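Mitogen (PDB 2J4X) is a zinc-binding bacterial superantigen of the staphylococcal and streptococcal toxin family, and probably acts as a toxin that stimulates T cells. Local coordinates at residues V72-L77 / G94-T99; M111-E116 / V204-E209; S161-G166 / D181-P186. All blocks are in the same frame, centred on the assembly; numbering follows the deposited sequence.

Contact 1: residues V72-L77 / G94-T99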
loop_
_atom_site.group_PDB
_atom_site.type_symbol
_atom_site.label_atom_id
_atom_site.label_comp_id
_atom_site.label_asym_id
_atom_site.label_seq_id
_atom_site.Cartn_x
_atom_site.Cartn_y
_atom_site.Cartn_z
ATOM N N VAL A 72 0.637 4.578 -17.443
ATOM C CA VAL A 72 0.898 4.466 -16.015
ATOM C C VAL A 72 0.624 3.048 -15.473
ATOM O O VAL A 72 -0.319 2.373 -15.915
ATOM C CB VAL A 72 0.022 5.530 -15.253
ATOM C CG1 VAL A 72 0.038 5.298 -13.749
ATOM C CG2 VAL A 72 0.555 6.926 -15.552
ATOM N N ASP A 73 1.474 2.585 -14.549
ATOM C CA ASP A 73 1.275 1.281 -13.891
ATOM C C ASP A 73 0.540 1.630 -12.601
ATOM O O ASP A 73 0.868 2.607 -11.920
ATOM C CB ASP A 73 2.598 0.598 -13.541
ATOM C CG ASP A 73 3.314 0.034 -14.756
ATOM O OD1 ASP A 73 2.734 0.088 -15.864
ATOM O OD2 ASP A 73 4.453 -0.466 -14.597
ATOM N N ILE A 74 -0.453 0.829 -12.264
ATOM C CA ILE A 74 -1.252 1.105 -11.085
ATOM C C ILE A 74 -1.303 -0.016 -10.072
ATOM O O ILE A 74 -1.505 -1.158 -10.429
ATOM C CB ILE A 74 -2.716 1.395 -11.486
ATOM C CG1 ILE A 74 -2.754 2.431 -12.606
ATOM C CG2 ILE A 74 -3.524 1.871 -10.276
ATOM C CD1 ILE A 74 -4.145 2.706 -13.090
ATOM N N TYR A 75 -1.085 0.322 -8.811
ATOM C CA TYR A 75 -1.212 -0.619 -7.718
ATOM C C TYR A 75 -1.857 0.234 -6.638
ATOM O O TYR A 75 -1.189 1.012 -5.971
ATOM C CB TYR A 75 0.126 -1.144 -7.217
ATOM C CG TYR A 75 -0.103 -2.318 -6.293
ATOM C CD1 TYR A 75 0.108 -3.614 -6.724
ATOM C CD2 TYR A 75 -0.668 -2.136 -5.028
ATOM C CE1 TYR A 75 -0.252 -4.709 -5.926
ATOM C CE2 TYR A 75 -1.027 -3.216 -4.223
ATOM C CZ TYR A 75 -0.821 -4.500 -4.683
ATOM O OH TYR A 75 -1.212 -5.575 -3.922
ATOM N N ALA A 76 -3.168 0.115 -6.486
ATOM C CA ALA A 76 -3.866 0.903 -5.494
ATOM C C ALA A 76 -5.040 0.160 -4.902
ATOM O O ALA A 76 -5.677 -0.641 -5.570
ATOM C CB ALA A 76 -4.339 2.192 -6.112
ATOM N N LEU A 77 -5.322 0.432 -3.637
ATOM C CA LEU A 77 -6.443 -0.175 -2.940
ATOM C C LEU A 77 -7.706 0.530 -3.450
ATOM O O LEU A 77 -7.701 1.745 -3.636
ATOM C CB LEU A 77 -6.284 0.039 -1.423
ATOM C CG LEU A 77 -7.280 -0.499 -0.389
ATOM C CD1 LEU A 77 -7.250 -2.016 -0.278
ATOM C CD2 LEU A 77 -6.908 0.096 0.927
ATOM N N GLY A 94 -3.870 7.593 -5.551
ATOM C CA GLY A 94 -2.541 7.292 -6.062
ATOM C C GLY A 94 -2.323 5.912 -6.673
ATOM O O GLY A 94 -3.149 5.446 -7.450
ATOM N N GLY A 95 -1.195 5.278 -6.327
ATOM C CA GLY A 95 -0.840 3.959 -6.839
ATOM C C GLY A 95 -0.156 4.022 -8.199
ATOM O O GLY A 95 0.137 2.998 -8.814
ATOM N N LEU A 96 0.163 5.236 -8.647
ATOM C CA LEU A 96 0.743 5.450 -9.975
ATOM C C LEU A 96 2.240 5.601 -10.096
ATOM O O LEU A 96 2.855 6.324 -9.342
ATOM C CB LEU A 96 0.092 6.680 -10.639
ATOM C CG LEU A 96 -1.415 6.874 -10.432
ATOM C CD1 LEU A 96 -1.895 8.037 -11.271
ATOM C CD2 LEU A 96 -2.164 5.607 -10.797
ATOM N N ILE A 97 2.800 4.891 -11.067
ATOM C CA ILE A 97 4.207 4.959 -11.398
ATOM C C ILE A 97 4.206 4.942 -12.922
ATOM O O ILE A 97 3.587 4.071 -13.543
ATOM C CB ILE A 97 5.019 3.740 -10.908
ATOM C CG1 ILE A 97 5.066 3.705 -9.380
ATOM C CG2 ILE A 97 6.441 3.825 -11.444
ATOM C CD1 ILE A 97 5.974 2.644 -8.820
ATOM N N LYS A 98 4.865 5.907 -13.546
ATOM C CA LYS A 98 4.900 5.900 -15.004
ATOM C C LYS A 98 5.458 4.574 -15.534
ATOM O O LYS A 98 6.454 4.052 -15.025
ATOM C CB LYS A 98 5.741 7.067 -15.530
ATOM C CG LYS A 98 4.985 8.389 -15.608
ATOM C CD LYS A 98 5.897 9.499 -16.110
ATOM C CE LYS A 98 5.188 10.836 -16.178
ATOM N NZ LYS A 98 4.648 11.244 -14.862
ATOM N N THR A 99 4.805 4.029 -16.553
ATOM C CA THR A 99 5.258 2.783 -17.158
ATOM C C THR A 99 6.714 2.876 -17.678
ATOM O O THR A 99 7.413 1.863 -17.814
ATOM C CB THR A 99 4.301 2.368 -18.284
ATOM O OG1 THR A 99 3.033 2.036 -17.710
ATOM C CG2 THR A 99 4.829 1.168 -19.026
#
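This is a buried antiparallel strand pairing inside the OB-fold domain, where the two arms of the hairpin 71-84/87-98 come together and Asp-73 faces Ile-97 as the hydrogen-bonded pair. The short segments run at 155° to one another. Asp-73 N gives a nearly straight bond to Ile-97 O (2.8 Å), and Ile-97 N returns one to Asp-73 O at 3.1 Å. Beyond the non-hydrogen-bonded pair Ile-74/Leu-96 the register slips by one, so that Ala-76 rather than Tyr-75 stands nearest Gly-95. Gly-95 has a positive phi of 84°; its bare CA packs 4.0 Å from Ala-76 CB, while its carbonyl still accepts from Tyr-75 N. Tyr-75 O is left buried without a hydrogen-bond partner in the model.

Leu-96 carries the apolar side. With its CG beside the backbone N (chi1 -39°), it sends CD2 alongside Ile-74 CG1 at 3.7 Å, both side chains pointing the same way. Val-72 reaches it diagonally: CG1 presses on Leu-96 CB at 3.4 Å, tight for two carbons. The polar closure lies at the open end of the hairpin, where Thr-99 OG1 donates to Asp-73 OD1 (2.7 Å). The hydroxyl comes from above the carboxylate plane, and the two side chains meet at about a right angle. OD1 also accepts from Asn-23 N, so two donors grip this one oxygen.

Strand 18-21 flanks the other edge of 71-84, its backbone bonded to Ile-74 and Ala-76. Phe-36 of strand 33-36 packs on Val-72, Ile-74 and Leu-96, whereas the Tyr-75 side chain reaches helix 137-150 at Glu-139 and Arg-143.

Contact 2: residues M111-E116 / V204-E209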
loop_
_atom_site.group_PDB
_atom_site.type_symbol
_atom_site.label_atom_id
_atom_site.label_comp_id
_atom_site.label_asym_id
_atom_site.label_seq_id
_atom_site.Cartn_x
_atom_site.Cartn_y
_atom_site.Cartn_z
ATOM N N MET A 111 9.868 -9.754 6.321
ATOM C CA MET A 111 9.032 -9.033 7.259
ATOM C C MET A 111 9.343 -9.670 8.621
ATOM O O MET A 111 9.129 -10.864 8.820
ATOM C CB MET A 111 7.565 -9.248 6.852
ATOM C CG MET A 111 6.533 -8.289 7.409
ATOM S SD MET A 111 4.966 -8.543 6.508
ATOM C CE MET A 111 4.141 -9.639 7.606
ATOM N N ASN A 112 9.900 -8.879 9.533
ATOM C CA ASN A 112 10.227 -9.345 10.882
ATOM C C ASN A 112 9.103 -8.885 11.776
ATOM O O ASN A 112 8.851 -7.677 11.872
ATOM C CB ASN A 112 11.511 -8.703 11.391
ATOM C CG ASN A 112 12.700 -9.037 10.539
ATOM O OD1 ASN A 112 13.591 -8.199 10.349
ATOM N ND2 ASN A 112 12.734 -10.267 10.023
ATOM N N ILE A 113 8.439 -9.835 12.429
ATOM C CA ILE A 113 7.333 -9.514 13.312
ATOM C C ILE A 113 7.769 -9.632 14.767
ATOM O O ILE A 113 8.255 -10.671 15.190
ATOM C CB ILE A 113 6.149 -10.425 13.047
ATOM C CG1 ILE A 113 5.854 -10.452 11.551
ATOM C CG2 ILE A 113 4.947 -9.916 13.808
ATOM C CD1 ILE A 113 4.665 -11.293 11.173
ATOM N N PHE A 114 7.605 -8.544 15.518
ATOM C CA PHE A 114 7.991 -8.484 16.921
ATOM C C PHE A 114 6.793 -8.266 17.796
ATOM O O PHE A 114 5.885 -7.528 17.429
ATOM C CB PHE A 114 8.998 -7.362 17.149
ATOM C CG PHE A 114 10.272 -7.544 16.380
ATOM C CD1 PHE A 114 10.589 -6.705 15.319
ATOM C CD2 PHE A 114 11.146 -8.578 16.696
ATOM C CE1 PHE A 114 11.755 -6.898 14.591
ATOM C CE2 PHE A 114 12.311 -8.776 15.971
ATOM C CZ PHE A 114 12.614 -7.935 14.920
ATOM N N GLY A 115 6.802 -8.917 18.956
ATOM C CA GLY A 115 5.700 -8.813 19.896
ATOM C C GLY A 115 5.725 -9.945 20.910
ATOM O O GLY A 115 6.053 -11.095 20.580
ATOM N N GLU A 116 5.365 -9.618 22.146
ATOM C CA GLU A 116 5.351 -10.587 23.231
ATOM C C GLU A 116 4.818 -11.982 22.871
ATOM O O GLU A 116 5.480 -12.983 23.157
ATOM C CB GLU A 116 4.582 -10.008 24.439
ATOM C CG GLU A 116 5.373 -8.936 25.221
ATOM C CD GLU A 116 4.608 -8.378 26.420
ATOM O OE1 GLU A 116 3.966 -9.174 27.144
ATOM O OE2 GLU A 116 4.664 -7.146 26.646
ATOM N N VAL A 204 7.969 -5.192 11.856
ATOM C CA VAL A 204 6.617 -5.016 12.368
ATOM C C VAL A 204 6.671 -4.999 13.894
ATOM O O VAL A 204 7.198 -5.925 14.490
ATOM C CB VAL A 204 5.720 -6.156 11.894
ATOM C CG1 VAL A 204 4.305 -5.924 12.352
ATOM C CG2 VAL A 204 5.797 -6.276 10.382
ATOM N N TYR A 205 6.145 -3.944 14.525
ATOM C CA TYR A 205 6.161 -3.821 15.991
ATOM C C TYR A 205 4.793 -3.898 16.615
ATOM O O TYR A 205 4.147 -2.871 16.822
ATOM C CB TYR A 205 6.815 -2.511 16.416
ATOM C CG TYR A 205 8.240 -2.436 15.968
ATOM C CD1 TYR A 205 8.588 -1.838 14.750
ATOM C CD2 TYR A 205 9.241 -3.035 16.723
ATOM C CE1 TYR A 205 9.906 -1.843 14.301
ATOM C CE2 TYR A 205 10.554 -3.051 16.285
ATOM C CZ TYR A 205 10.880 -2.457 15.083
ATOM O OH TYR A 205 12.192 -2.486 14.689
ATOM N N LEU A 206 4.376 -5.118 16.935
ATOM C CA LEU A 206 3.068 -5.362 17.523
ATOM C C LEU A 206 2.935 -4.931 18.985
ATOM O O LEU A 206 3.821 -5.167 19.806
ATOM C CB LEU A 206 2.697 -6.838 17.359
ATOM C CG LEU A 206 2.777 -7.328 15.910
ATOM C CD1 LEU A 206 2.283 -8.760 15.826
ATOM C CD2 LEU A 206 1.964 -6.415 15.000
ATOM N N ASN A 207 1.817 -4.272 19.284
ATOM C CA ASN A 207 1.514 -3.790 20.618
ATOM C C ASN A 207 2.616 -2.910 21.156
ATOM O O ASN A 207 3.022 -3.054 22.301
ATOM C CB ASN A 207 1.271 -4.964 21.560
ATOM C CG ASN A 207 0.032 -5.749 21.196
ATOM O OD1 ASN A 207 0.070 -6.968 21.095
ATOM N ND2 ASN A 207 -1.073 -5.053 21.000
ATOM N N GLU A 208 3.109 -2.008 20.317
ATOM C CA GLU A 208 4.146 -1.075 20.725
ATOM C C GLU A 208 3.708 0.317 20.316
ATOM O O GLU A 208 3.220 0.507 19.210
ATOM C CB GLU A 208 5.479 -1.439 20.075
ATOM C CG GLU A 208 6.131 -2.641 20.731
ATOM C CD GLU A 208 7.478 -2.978 20.141
ATOM O OE1 GLU A 208 8.299 -2.046 19.989
ATOM O OE2 GLU A 208 7.714 -4.171 19.846
ATOM N N GLU A 209 3.858 1.287 21.215
ATOM C CA GLU A 209 3.454 2.661 20.920
ATOM C C GLU A 209 4.265 3.229 19.760
ATOM O O GLU A 209 5.495 3.097 19.721
ATOM C CB GLU A 209 3.630 3.553 22.155
ATOM C CG GLU A 209 3.173 5.009 21.966
ATOM C CD GLU A 209 1.661 5.156 21.734
ATOM O OE1 GLU A 209 0.871 4.544 22.501
ATOM O OE2 GLU A 209 1.271 5.896 20.790
#
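Phe-114 sets its ring alongside that of Tyr-205, the planes only 26° apart but slid so far that the rings barely overlap. Their centroids are 5.6 Å apart, and the touch comes down to Phe-114 CD1 against Tyr-205 CE2 at 3.8 Å. As partners in the parallel pairing, the two residues project from the same face; their like chi1 values, near -60°, then keep the rings side by side. At the edge of the Tyr-205 ring, in its plane, lies Glu-208 OE2.

Below them runs a parallel pairing in the beta-grasp domain. Asn-112 O takes Val-204 N at 2.6 Å, Phe-114 N gives to Val-204 O at 2.8 Å, and Phe-114 O accepts Leu-206 N. On the other face, Ile-113 CG2 meets Leu-206 CD1 at 3.5 Å, and Met-111 CG lies 3.7 Å from Val-204 CG2. After Leu-206 the chain leaves the sheet through the type II turn 205-208.

Strands 104-114 and 199-206 are interior to the five-stranded sheet. Tyr-205, whose side chain comes within about 5 Å of the bound zinc ion, stacks on Tyr-167 of strand 166-172, while Met-111 and Ile-113 pack on Leu-148 of helix 137-150, and Tyr-126 of strand 126-132 touches both.

Contact 3: residues S161-G166 / D181-P186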
loop_
_atom_site.group_PDB
_atom_site.type_symbol
_atom_site.label_atom_id
_atom_site.label_comp_id
_atom_site.label_asym_id
_atom_site.label_seq_id
_atom_site.Cartn_x
_atom_site.Cartn_y
_atom_site.Cartn_z
ATOM N N SER A 161 -8.288 -9.865 17.686
ATOM C CA SER A 161 -6.834 -9.777 17.547
ATOM C C SER A 161 -6.006 -9.401 18.771
ATOM O O SER A 161 -6.380 -8.528 19.559
ATOM C CB SER A 161 -6.487 -8.829 16.401
ATOM O OG SER A 161 -5.092 -8.816 16.164
ATOM N N ILE A 162 -4.859 -10.069 18.899
ATOM C CA ILE A 162 -3.903 -9.855 19.998
ATOM C C ILE A 162 -3.157 -8.518 19.831
ATOM O O ILE A 162 -2.476 -8.034 20.750
ATOM C CB ILE A 162 -2.895 -11.018 20.039
ATOM N N CYS A 163 -3.282 -7.933 18.641
ATOM C CA CYS A 163 -2.640 -6.668 18.331
ATOM C C CYS A 163 -3.669 -5.587 18.618
ATOM O O CYS A 163 -4.688 -5.478 17.939
ATOM C CB CYS A 163 -2.206 -6.645 16.855
ATOM S SG CYS A 163 -1.254 -5.171 16.362
ATOM N N LYS A 164 -3.403 -4.807 19.655
ATOM C CA LYS A 164 -4.298 -3.735 20.071
ATOM C C LYS A 164 -3.827 -2.434 19.450
ATOM O O LYS A 164 -4.618 -1.539 19.193
ATOM C CB LYS A 164 -4.309 -3.598 21.608
ATOM C CG LYS A 164 -4.714 -4.856 22.415
ATOM C CD LYS A 164 -6.004 -5.491 21.903
ATOM C CE LYS A 164 -6.633 -6.430 22.930
ATOM N NZ LYS A 164 -7.269 -5.676 24.059
ATOM N N LYS A 165 -2.523 -2.344 19.219
ATOM C CA LYS A 165 -1.899 -1.170 18.615
ATOM C C LYS A 165 -0.558 -1.591 18.008
ATOM O O LYS A 165 -0.076 -2.694 18.263
ATOM C CB LYS A 165 -1.691 -0.072 19.663
ATOM C CG LYS A 165 -0.812 -0.460 20.837
ATOM C CD LYS A 165 -0.477 0.742 21.680
ATOM C CE LYS A 165 0.058 0.315 23.026
ATOM N NZ LYS A 165 1.269 -0.531 22.932
ATOM N N GLY A 166 0.038 -0.725 17.196
ATOM C CA GLY A 166 1.311 -1.074 16.594
ATOM C C GLY A 166 1.734 -0.266 15.380
ATOM O O GLY A 166 1.007 0.572 14.881
ATOM N N ASP A 181 2.172 3.989 11.337
ATOM C CA ASP A 181 1.239 3.524 12.357
ATOM C C ASP A 181 0.266 2.578 11.676
ATOM O O ASP A 181 -0.407 2.978 10.728
ATOM C CB ASP A 181 0.480 4.712 12.952
ATOM C CG ASP A 181 -0.244 4.364 14.218
ATOM O OD1 ASP A 181 -0.634 3.207 14.389
ATOM O OD2 ASP A 181 -0.451 5.259 15.045
ATOM N N LEU A 182 0.210 1.331 12.148
ATOM C CA LEU A 182 -0.670 0.299 11.591
ATOM C C LEU A 182 -2.137 0.524 11.866
ATOM O O LEU A 182 -2.980 -0.186 11.335
ATOM C CB LEU A 182 -0.295 -1.074 12.145
ATOM C CG LEU A 182 0.909 -1.795 11.538
ATOM C CD1 LEU A 182 1.177 -3.121 12.281
ATOM C CD2 LEU A 182 0.623 -2.035 10.041
ATOM N N PHE A 183 -2.432 1.496 12.725
ATOM C CA PHE A 183 -3.800 1.826 13.086
ATOM C C PHE A 183 -4.237 3.179 12.552
ATOM O O PHE A 183 -5.094 3.845 13.130
ATOM C CB PHE A 183 -3.974 1.737 14.611
ATOM C CG PHE A 183 -4.091 0.321 15.097
ATOM C CD1 PHE A 183 -2.967 -0.495 15.170
ATOM C CD2 PHE A 183 -5.345 -0.255 15.301
ATOM C CE1 PHE A 183 -3.092 -1.861 15.417
ATOM C CE2 PHE A 183 -5.475 -1.616 15.549
ATOM C CZ PHE A 183 -4.347 -2.417 15.602
ATOM N N THR A 184 -3.624 3.568 11.437
ATOM C CA THR A 184 -3.923 4.815 10.740
ATOM C C THR A 184 -4.105 4.482 9.253
ATOM O O THR A 184 -3.769 3.379 8.803
ATOM C CB THR A 184 -2.771 5.883 10.873
ATOM O OG1 THR A 184 -1.596 5.432 10.200
ATOM C CG2 THR A 184 -2.426 6.132 12.306
ATOM N N HIS A 185 -4.665 5.429 8.502
ATOM C CA HIS A 185 -4.846 5.269 7.057
ATOM C C HIS A 185 -3.956 6.321 6.391
ATOM O O HIS A 185 -4.326 7.492 6.311
ATOM C CB HIS A 185 -6.301 5.504 6.635
ATOM C CG HIS A 185 -6.563 5.139 5.209
ATOM N ND1 HIS A 185 -5.616 5.305 4.218
ATOM C CD2 HIS A 185 -7.643 4.587 4.610
ATOM C CE1 HIS A 185 -6.101 4.867 3.071
ATOM N NE2 HIS A 185 -7.328 4.427 3.281
ATOM N N PRO A 186 -2.763 5.923 5.921
ATOM C CA PRO A 186 -1.905 6.927 5.290
ATOM C C PRO A 186 -2.590 7.641 4.128
ATOM O O PRO A 186 -3.593 7.165 3.599
ATOM C CB PRO A 186 -0.694 6.107 4.831
ATOM C CG PRO A 186 -0.621 5.008 5.833
ATOM C CD PRO A 186 -2.083 4.617 5.991
#
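Gly-166, where strand 166-172 begins, and Leu-182, just past strand 177-181, join their backbones through one bond, Leu-182 N to Gly-166 O (2.9 Å), the donor tilted 29° from the carbonyl plane. The second loop opens with a type I beta turn, 181-184, as the chain leaves the edge strand of the beta-grasp sheet. An Asx turn is built into it: Asp-181 OD1 accepts from Phe-183 N at 3.0 Å.

The Phe-183 ring does most of the touching. It lies against the main chain of 163-166, with Lys-164 O 3.7 Å above one face and offset toward the rim. CE1 approaches Lys-165 CA to 3.5 Å, and CD1 comes up to Gly-166 N. Cys-163 SG stands at the ring edge, 3.9 Å from Phe-183 CE1, a sulfur-aromatic contact; chi1 of -175° swings the sulfur away from Cys-163 N and out to the ring. An ST turn, Cys-163 N to Ser-161 OG, lies late in the loop leading into strand 166-172.

Leu-10 of helix 7-14 also packs on Phe-183, and Leu-182 touches Leu-148 of helix 137-150. Gly-166 O and Asp-181 OD1, two acceptors 3.1 Å apart, both meet O3 of a glycerol probably from the crystallisation liquor, the bond to Gly-166 O being weak.

In the fold
Contact 1 belongs to the OB-fold domain, contacts 2 and 3 to the beta-grasp domain on the opposite side of the chain's centre. Contacts 1 and 3 are buried, contact 2 only partly. The two strand pairings differ in kind: contact 1 joins successive arms of one hairpin antiparallel, whereas contact 2 brings together strands far apart in sequence, in parallel. Contact 3 joins the loop ends beside two strands through a single backbone bond and an aromatic ring laid on main chain. It is nested within the loop that contact 2 closes, and the two meet where Asn-207 N probably hydrogen-bonds Lys-165 O (2.7 Å). Helix 137-150 touches side chains of all three contacts.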